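Local coordinates for KLLA0E08119p (Kluyveromyces lactis, PDB 3VA7), which probably carboxylates urea to urea-1-carboxylate at the expense of ATP, using biotin as carboxyl carrier, as the urea carboxylase part of a longer bifunctional enzyme, at residues 1015-1018 against 1019-1022; 1035-1038 against 1039-1042; 1053-1056 against 1057-1061. All coordinates share one frame; numbering follows the deposited sequence.

Contact 1 (1015-1018 against 1019-1022); sequences PSRT and YTAR. With BTI (5-(hexahydro-2-oxo-1H-thieno[3,4-D]imidazol-6-yl)pentanal), chain B.
Two torsions bring Arg1017 and Thr1020 together. The arginine chain runs extended through chi2 and then bends at chi3 (-52°), which carries the guanidinium along the following residues instead of straight out from its own backbone. Thr1020 turns OG1 to the side of its backbone N (chi1 -44°), where the hydroxyl meets the edge of that flat group, the two side chains crossing at about a right angle. The grip is side-on and bidentate to a single atom: Arg1017 NE reaches Thr1020 OG1 at 3.0 Å and Arg1017 NH2 reaches Thr1020 OG1 at 2.8 Å. The NH2 bond is the straighter of the two (155°), and the oxygen lies almost exactly in the guanidinium plane. A weak third bond, Arg1017 NE to Tyr1019 O at 3.3 Å, approaches the same edge. With both N-H groups directed at its oxygen, the Thr1020 hydroxyl can give its own proton to the carbonyl of Ser1040, its partner in the next loop. The rest of the guanidinium is also engaged: NH1 bonds to the Tyr1044 carbonyl and the ring of Tyr1013 makes a cation-pi contact, so its rotation is well fixed. Just ahead of Arg1017, Ser1016 OG stands 3.6 Å from BTI C4, a packing distance to the bicyclic ring system. Thr1018 OG1 instead bonds to Glu1199, while its CG2 lies 4.2 Å from the BTI chain oxygen O11. Ser1016 and the firmly held Arg1017 share one loop, which lines the biotin pocket of the carboxyltransferase active site.

Contact 2 (1035-1038 against 1039-1042); sequences YNAE and GSPG. With URE (urea), chain C; BTI (5-(hexahydro-2-oxo-1H-thieno[3,4-D]imidazol-6-yl)pentanal), chain B.
Tyr1035 begins a loop of the carboxyltransferase domain that joins strands 1031-1034 and 1045-1049, both of which pair with strand 1024-1028, and that lines the urea and biotin pockets. Its ring lies against the returning chain, with Tyr1035 CE2 3.5 Å from Gly1042 CA. CG is anti to the carbonyl carbon (chi1 -70°), which sends the phenol toward the bound urea. There URE N1 sits near the ring plane at its edge and makes a weak bond to Tyr1035 OH, 2.7 Å long and bent to 130°. The same oxygen is bonded to Arg1017 NH2 and Tyr1044 N, so protein donors position it for urea. Asn1036 turns away from the return and bonds with its amide to Leu994 and Ala1053. Ala1037 closes the loop through its backbone: a water takes its N-H at 3.1 Å from Ala1037 N and lies 2.7 Å from Ser1040 OG. That hydroxyl is also 3.2 Å from Ala1037 O, though its proton may go to another acceptor. The Glu1038 carboxylate reaches the preceding loop, bonding to Tyr1019 OH and Arg1022 N. Gly1039 then turns the chain with positive phi (81°), and at the far end Pro1041 CB packs 3.7 Å from the biotin sulfur, BTI S1.

Contact 3 (1053-1056 against 1057-1061); sequences AWDK and LVIGD. With GOL (glycerol), chain D.
Asp1055 to Val1058 form a type I beta turn, closed by a bond from Val1058 N to Asp1055 O of 2.7 Å, after which Val1058 itself adopts left-handed backbone angles and bends the chain again. The Asp1055 side chain reinforces this second bend. With CG anti to the backbone N (chi1 171°), its carboxylate reaches along the turn to the backbone that follows. Ile1059 N bonds to Asp1055 OD1 at 2.9 Å, on the syn side and 18° out of the carboxylate plane. Gly1060 N bonds to Asp1055 OD2, also on the syn side, so neighbouring amides are shared between the two oxygens of one group. OD2 has a further partner in His1062 NE2, which ties the aspartate to the chain just past the turn. The loop connects strands 1045-1049 and 1075-1081 of the carboxyltransferase domain, both of which pair with the long strand 922-934. At the mouth of the turn lies a glycerol, probably from the crystallisation liquor. Leu1057 N donates to GOL O3 at 2.6 Å in a nearly straight bond (174°), and GOL O3 in turn donates to Asp1055 OD1 at 3.0 Å. The glycerol also bonds to Gln383 and to Asp1094, so residues far apart in sequence meet around it. Beside it, Lys1056 and Leu1057 run side by side in the same direction: the lysine chain bends at chi3, bringing Lys1056 CE to 3.7 Å from Leu1057 CD2, while NZ bonds to the carbonyl of Asn612. Ile1059 CG1 flanks the glycerol at 3.6 Å from GOL C3.

How the contacts relate
Contacts 1 and 2 are buried neighbours, their centres about 6 Å apart, and both touch the biotin group. They are joined directly, by side-chain bonds and by packing: Tyr1019 CD1 lies 3.5 Å from Gly1039 CA. Contact 1 relies on a charged side chain gripping a hydroxyl, contact 2 on a tyrosine, a water and a glycine at the turn. Contact 3 is a surface turn, about 16 Å from contact 2 between centres, with a carboxylate gathering backbone amides and a crystallisation glycerol bound beside it. An asparagine of contact 2 still ties the two together, whereas contacts 1 and 3 do not touch. All three lie in loops between strands of the same mixed sheet.

Contact 1 (1015-1018 against 1019-1022)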
loop_
_atom_site.group_PDB
_atom_site.type_symbol
_atom_site.label_atom_id
_atom_site.label_comp_id
_atom_site.label_asym_id
_atom_site.label_seq_id
_atom_site.Cartn_x
_atom_site.Cartn_y
_atom_site.Cartn_z
ATOM N N PRO A 1015 26.924 -10.833 -5.548
ATOM C CA PRO A 1015 25.541 -10.968 -5.987
ATOM C C PRO A 1015 24.792 -9.701 -5.636
ATOM O O PRO A 1015 25.337 -8.840 -4.940
ATOM C CB PRO A 1015 24.995 -12.115 -5.087
ATOM C CG PRO A 1015 25.672 -11.952 -3.839
ATOM C CD PRO A 1015 27.089 -11.379 -4.188
ATOM N N SER A 1016 23.531 -9.613 -6.035
ATOM C CA SER A 1016 22.752 -8.417 -5.753
ATOM C C SER A 1016 22.412 -8.242 -4.271
ATOM O O SER A 1016 22.417 -9.187 -3.509
ATOM C CB SER A 1016 21.515 -8.422 -6.639
ATOM O OG SER A 1016 20.849 -9.680 -6.570
ATOM N N ARG A 1017 22.077 -7.018 -3.876
ATOM C CA ARG A 1017 21.584 -6.696 -2.519
ATOM C C ARG A 1017 20.236 -7.327 -2.371
ATOM O O ARG A 1017 19.606 -7.635 -3.382
ATOM C CB ARG A 1017 21.407 -5.196 -2.351
ATOM C CG ARG A 1017 22.669 -4.371 -2.456
ATOM C CD ARG A 1017 22.360 -2.880 -2.179
ATOM N NE ARG A 1017 21.259 -2.375 -3.012
ATOM C CZ ARG A 1017 21.395 -1.981 -4.284
ATOM N NH1 ARG A 1017 22.582 -1.989 -4.926
ATOM N NH2 ARG A 1017 20.322 -1.586 -4.933
ATOM N N THR A 1018 19.764 -7.475 -1.140
ATOM C CA THR A 1018 18.412 -7.894 -0.896
ATOM C C THR A 1018 17.533 -6.722 -0.493
ATOM O O THR A 1018 16.289 -6.854 -0.419
ATOM C CB THR A 1018 18.331 -8.859 0.247
ATOM O OG1 THR A 1018 18.963 -8.286 1.401
ATOM C CG2 THR A 1018 19.036 -10.147 -0.130
ATOM N N TYR A 1019 18.179 -5.591 -0.210
ATOM C CA TYR A 1019 17.489 -4.410 0.337
ATOM C C TYR A 1019 18.009 -3.082 -0.287
ATOM O O TYR A 1019 19.234 -2.873 -0.451
ATOM C CB TYR A 1019 17.504 -4.388 1.910
ATOM C CG TYR A 1019 16.966 -3.050 2.374
ATOM C CD1 TYR A 1019 15.592 -2.893 2.675
ATOM C CD2 TYR A 1019 17.834 -1.878 2.417
ATOM C CE1 TYR A 1019 15.077 -1.637 3.048
ATOM C CE2 TYR A 1019 17.344 -0.619 2.761
ATOM C CZ TYR A 1019 15.957 -0.504 3.063
ATOM O OH TYR A 1019 15.438 0.713 3.383
ATOM N N THR A 1020 17.083 -2.193 -0.640
ATOM C CA THR A 1020 17.447 -0.864 -1.146
ATOM C C THR A 1020 16.371 0.085 -0.657
ATOM O O THR A 1020 15.209 -0.317 -0.412
ATOM C CB THR A 1020 17.541 -0.838 -2.707
ATOM O OG1 THR A 1020 18.248 -2.008 -3.159
ATOM C CG2 THR A 1020 18.262 0.478 -3.239
ATOM N N ALA A 1021 16.742 1.342 -0.474
ATOM C CA ALA A 1021 15.838 2.298 0.181
ATOM C C ALA A 1021 15.030 2.919 -0.933
ATOM O O ALA A 1021 15.548 3.087 -2.053
ATOM C CB ALA A 1021 16.640 3.409 0.977
ATOM N N ARG A 1022 13.792 3.307 -0.621
ATOM C CA ARG A 1022 12.905 3.999 -1.583
ATOM C C ARG A 1022 13.505 5.313 -2.091
ATOM O O ARG A 1022 13.943 6.158 -1.310
ATOM C CB ARG A 1022 11.574 4.256 -0.868
ATOM C CG ARG A 1022 10.526 5.132 -1.551
ATOM C CD ARG A 1022 9.144 4.737 -1.093
ATOM N NE ARG A 1022 8.227 5.868 -0.845
ATOM C CZ ARG A 1022 8.341 6.732 0.155
ATOM N NH1 ARG A 1022 9.355 6.620 0.989
ATOM N NH2 ARG A 1022 7.460 7.701 0.333
HETATM C C11 BTI B . 15.905 -12.093 -3.836
HETATM O O11 BTI B . 16.955 -11.481 -3.466
HETATM C C10 BTI B . 15.315 -12.060 -5.278
HETATM C C9 BTI B . 16.120 -11.111 -6.165
HETATM C C8 BTI B . 15.860 -11.212 -7.661
HETATM C C7 BTI B . 16.979 -10.649 -8.561
HETATM C C2 BTI B . 17.459 -9.259 -8.200
HETATM S S1 BTI B . 16.172 -8.047 -8.264
HETATM C C6 BTI B . 17.277 -6.701 -8.510
HETATM C C5 BTI B . 18.534 -7.238 -9.159
HETATM N N3 BTI B . 18.323 -6.914 -10.546
HETATM C C3 BTI B . 18.108 -7.991 -11.254
HETATM O O3 BTI B . 17.937 -7.979 -12.560
HETATM N N2 BTI B . 18.129 -9.083 -10.518
HETATM C C4 BTI B . 18.537 -8.772 -9.153
#

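Contact 2 (1035-1038 against 1039-1042)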
loop_
_atom_site.group_PDB
_atom_site.type_symbol
_atom_site.label_atom_id
_atom_site.label_comp_id
_atom_site.label_asym_id
_atom_site.label_seq_id
_atom_site.Cartn_x
_atom_site.Cartn_y
_atom_site.Cartn_z
ATOM N N TYR A 1035 14.992 3.570 -7.653
ATOM C CA TYR A 1035 14.288 2.440 -7.011
ATOM C C TYR A 1035 12.946 2.949 -6.482
ATOM O O TYR A 1035 12.894 3.583 -5.435
ATOM C CB TYR A 1035 15.129 1.813 -5.901
ATOM C CG TYR A 1035 16.340 1.053 -6.380
ATOM C CD1 TYR A 1035 17.547 1.716 -6.591
ATOM C CD2 TYR A 1035 16.311 -0.323 -6.624
ATOM C CE1 TYR A 1035 18.695 1.067 -7.035
ATOM C CE2 TYR A 1035 17.508 -1.020 -7.087
ATOM C CZ TYR A 1035 18.683 -0.282 -7.295
ATOM O OH TYR A 1035 19.879 -0.839 -7.746
ATOM N N ASN A 1036 11.863 2.707 -7.216
ATOM C CA ASN A 1036 10.554 3.266 -6.802
ATOM C C ASN A 1036 9.936 2.643 -5.553
ATOM O O ASN A 1036 9.003 3.222 -4.995
ATOM C CB ASN A 1036 9.517 3.276 -7.944
ATOM C CG ASN A 1036 9.841 4.283 -9.003
ATOM O OD1 ASN A 1036 10.657 5.190 -8.771
ATOM N ND2 ASN A 1036 9.187 4.162 -10.183
ATOM N N ALA A 1037 10.426 1.475 -5.132
ATOM C CA ALA A 1037 9.851 0.781 -3.963
ATOM C C ALA A 1037 10.806 0.656 -2.757
ATOM O O ALA A 1037 12.010 0.435 -2.928
ATOM C CB ALA A 1037 9.378 -0.577 -4.371
ATOM N N GLU A 1038 10.247 0.743 -1.558
ATOM C CA GLU A 1038 10.981 0.606 -0.326
ATOM C C GLU A 1038 11.295 -0.886 -0.057
ATOM O O GLU A 1038 10.398 -1.706 -0.032
ATOM C CB GLU A 1038 10.133 1.173 0.810
ATOM C CG GLU A 1038 10.633 0.871 2.225
ATOM C CD GLU A 1038 12.040 1.410 2.505
ATOM O OE1 GLU A 1038 12.780 0.680 3.167
ATOM O OE2 GLU A 1038 12.421 2.537 2.049
ATOM N N GLY A 1039 12.564 -1.222 0.186
ATOM C CA GLY A 1039 12.909 -2.600 0.513
ATOM C C GLY A 1039 13.035 -3.499 -0.715
ATOM O O GLY A 1039 12.622 -4.660 -0.686
ATOM N N SER A 1040 13.582 -2.988 -1.811
ATOM C CA SER A 1040 13.740 -3.857 -2.975
ATOM C C SER A 1040 15.160 -4.331 -3.203
ATOM O O SER A 1040 16.118 -3.573 -2.999
ATOM C CB SER A 1040 13.145 -3.259 -4.285
ATOM O OG SER A 1040 13.573 -1.935 -4.488
ATOM N N PRO A 1041 15.294 -5.583 -3.635
ATOM C CA PRO A 1041 16.603 -6.127 -4.030
ATOM C C PRO A 1041 17.095 -5.205 -5.110
ATOM O O PRO A 1041 16.300 -4.525 -5.703
ATOM C CB PRO A 1041 16.242 -7.494 -4.598
ATOM C CG PRO A 1041 14.960 -7.877 -3.793
ATOM C CD PRO A 1041 14.212 -6.575 -3.768
ATOM N N GLY A 1042 18.384 -5.118 -5.335
ATOM C CA GLY A 1042 18.876 -4.122 -6.249
ATOM C C GLY A 1042 20.321 -4.484 -6.474
ATOM O O GLY A 1042 20.962 -5.092 -5.606
HETATM C C URE C . 18.542 -2.847 -10.307
HETATM O O URE C . 17.920 -1.820 -10.679
HETATM N N1 URE C . 18.951 -3.012 -9.074
HETATM N N2 URE C . 18.891 -3.884 -11.082
HETATM C C11 BTI B . 15.905 -12.093 -3.836
HETATM O O11 BTI B . 16.955 -11.481 -3.466
HETATM C C10 BTI B . 15.315 -12.060 -5.278
HETATM C C9 BTI B . 16.120 -11.111 -6.165
HETATM C C8 BTI B . 15.860 -11.212 -7.661
HETATM C C7 BTI B . 16.979 -10.649 -8.561
HETATM C C2 BTI B . 17.459 -9.259 -8.200
HETATM S S1 BTI B . 16.172 -8.047 -8.264
HETATM C C6 BTI B . 17.277 -6.701 -8.510
HETATM C C5 BTI B . 18.534 -7.238 -9.159
HETATM N N3 BTI B . 18.323 -6.914 -10.546
HETATM C C3 BTI B . 18.108 -7.991 -11.254
HETATM O O3 BTI B . 17.937 -7.979 -12.560
HETATM N N2 BTI B . 18.129 -9.083 -10.518
HETATM C C4 BTI B . 18.537 -8.772 -9.153
HETATM O O HOH W 1 12.475 -0.375 -6.457
#

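Contact 3 (1053-1056 against 1057-1061)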
loop_
_atom_site.group_PDB
_atom_site.type_symbol
_atom_site.label_atom_id
_atom_site.label_comp_id
_atom_site.label_asym_id
_atom_site.label_seq_id
_atom_site.Cartn_x
_atom_site.Cartn_y
_atom_site.Cartn_z
ATOM N N ALA A 1053 9.279 7.505 -8.144
ATOM C CA ALA A 1053 8.511 7.834 -9.301
ATOM C C ALA A 1053 7.328 6.825 -9.392
ATOM O O ALA A 1053 6.901 6.432 -10.505
ATOM C CB ALA A 1053 9.410 7.770 -10.507
ATOM N N TRP A 1054 6.824 6.392 -8.234
ATOM C CA TRP A 1054 5.578 5.627 -8.174
ATOM C C TRP A 1054 4.636 6.226 -7.160
ATOM O O TRP A 1054 4.988 6.342 -6.000
ATOM C CB TRP A 1054 5.875 4.207 -7.767
ATOM C CG TRP A 1054 4.680 3.359 -7.427
ATOM C CD1 TRP A 1054 4.109 3.159 -6.175
ATOM C CD2 TRP A 1054 3.935 2.527 -8.347
ATOM N NE1 TRP A 1054 3.067 2.250 -6.279
ATOM C CE2 TRP A 1054 2.928 1.867 -7.593
ATOM C CE3 TRP A 1054 4.013 2.296 -9.745
ATOM C CZ2 TRP A 1054 1.996 1.006 -8.187
ATOM C CZ3 TRP A 1054 3.102 1.409 -10.323
ATOM C CH2 TRP A 1054 2.101 0.773 -9.538
ATOM N N ASP A 1055 3.436 6.574 -7.573
ATOM C CA ASP A 1055 2.497 7.301 -6.733
ATOM C C ASP A 1055 1.323 6.327 -6.539
ATOM O O ASP A 1055 0.296 6.360 -7.258
ATOM C CB ASP A 1055 2.140 8.610 -7.469
ATOM C CG ASP A 1055 0.994 9.405 -6.835
ATOM O OD1 ASP A 1055 0.441 8.991 -5.774
ATOM O OD2 ASP A 1055 0.615 10.459 -7.435
ATOM N N LYS A 1056 1.483 5.414 -5.587
ATOM C CA LYS A 1056 0.497 4.317 -5.389
ATOM C C LYS A 1056 -0.980 4.757 -5.493
ATOM O O LYS A 1056 -1.809 4.109 -6.104
ATOM C CB LYS A 1056 0.720 3.662 -4.026
ATOM C CG LYS A 1056 -0.197 2.514 -3.794
ATOM C CD LYS A 1056 0.103 1.902 -2.476
ATOM C CE LYS A 1056 -0.784 2.469 -1.396
ATOM N NZ LYS A 1056 -0.152 2.195 -0.094
ATOM N N LEU A 1057 -1.309 5.858 -4.853
ATOM C CA LEU A 1057 -2.683 6.307 -4.836
ATOM C C LEU A 1057 -2.914 7.450 -5.846
ATOM O O LEU A 1057 -3.981 8.105 -5.811
ATOM C CB LEU A 1057 -3.007 6.790 -3.434
ATOM C CG LEU A 1057 -2.743 5.808 -2.288
ATOM C CD1 LEU A 1057 -3.101 6.455 -0.891
ATOM C CD2 LEU A 1057 -3.537 4.590 -2.527
ATOM N N VAL A 1058 -1.926 7.723 -6.710
ATOM C CA VAL A 1058 -2.121 8.760 -7.721
ATOM C C VAL A 1058 -2.626 10.075 -7.083
ATOM O O VAL A 1058 -3.541 10.698 -7.606
ATOM C CB VAL A 1058 -3.127 8.315 -8.839
ATOM C CG1 VAL A 1058 -3.029 9.232 -10.093
ATOM C CG2 VAL A 1058 -2.852 6.891 -9.282
ATOM N N ILE A 1059 -2.042 10.468 -5.950
ATOM C CA ILE A 1059 -2.428 11.683 -5.292
ATOM C C ILE A 1059 -1.367 12.789 -5.496
ATOM O O ILE A 1059 -1.484 13.907 -4.980
ATOM C CB ILE A 1059 -2.635 11.450 -3.745
ATOM C CG1 ILE A 1059 -1.479 10.667 -3.118
ATOM C CG2 ILE A 1059 -3.976 10.754 -3.375
ATOM C CD1 ILE A 1059 -1.316 11.001 -1.638
ATOM N N GLY A 1060 -0.296 12.470 -6.215
ATOM C CA GLY A 1060 0.846 13.385 -6.275
ATOM C C GLY A 1060 0.377 14.647 -6.978
ATOM O O GLY A 1060 -0.738 14.669 -7.516
ATOM N N ASP A 1061 1.190 15.699 -6.974
ATOM C CA ASP A 1061 0.817 16.908 -7.642
ATOM C C ASP A 1061 1.525 16.915 -8.974
ATOM O O ASP A 1061 2.632 17.464 -9.108
ATOM C CB ASP A 1061 1.202 18.102 -6.790
ATOM C CG ASP A 1061 0.984 19.426 -7.497
ATOM O OD1 ASP A 1061 0.296 19.447 -8.558
ATOM O OD2 ASP A 1061 1.505 20.448 -6.980
HETATM C C1 GOL D . 1.754 6.058 -0.807
HETATM O O1 GOL D . 0.594 5.718 -0.043
HETATM C C2 GOL D . 1.772 7.526 -1.277
HETATM O O2 GOL D . 1.554 8.366 -0.149
HETATM C C3 GOL D . 0.669 7.877 -2.308
HETATM O O3 GOL D . 0.576 7.102 -3.495
#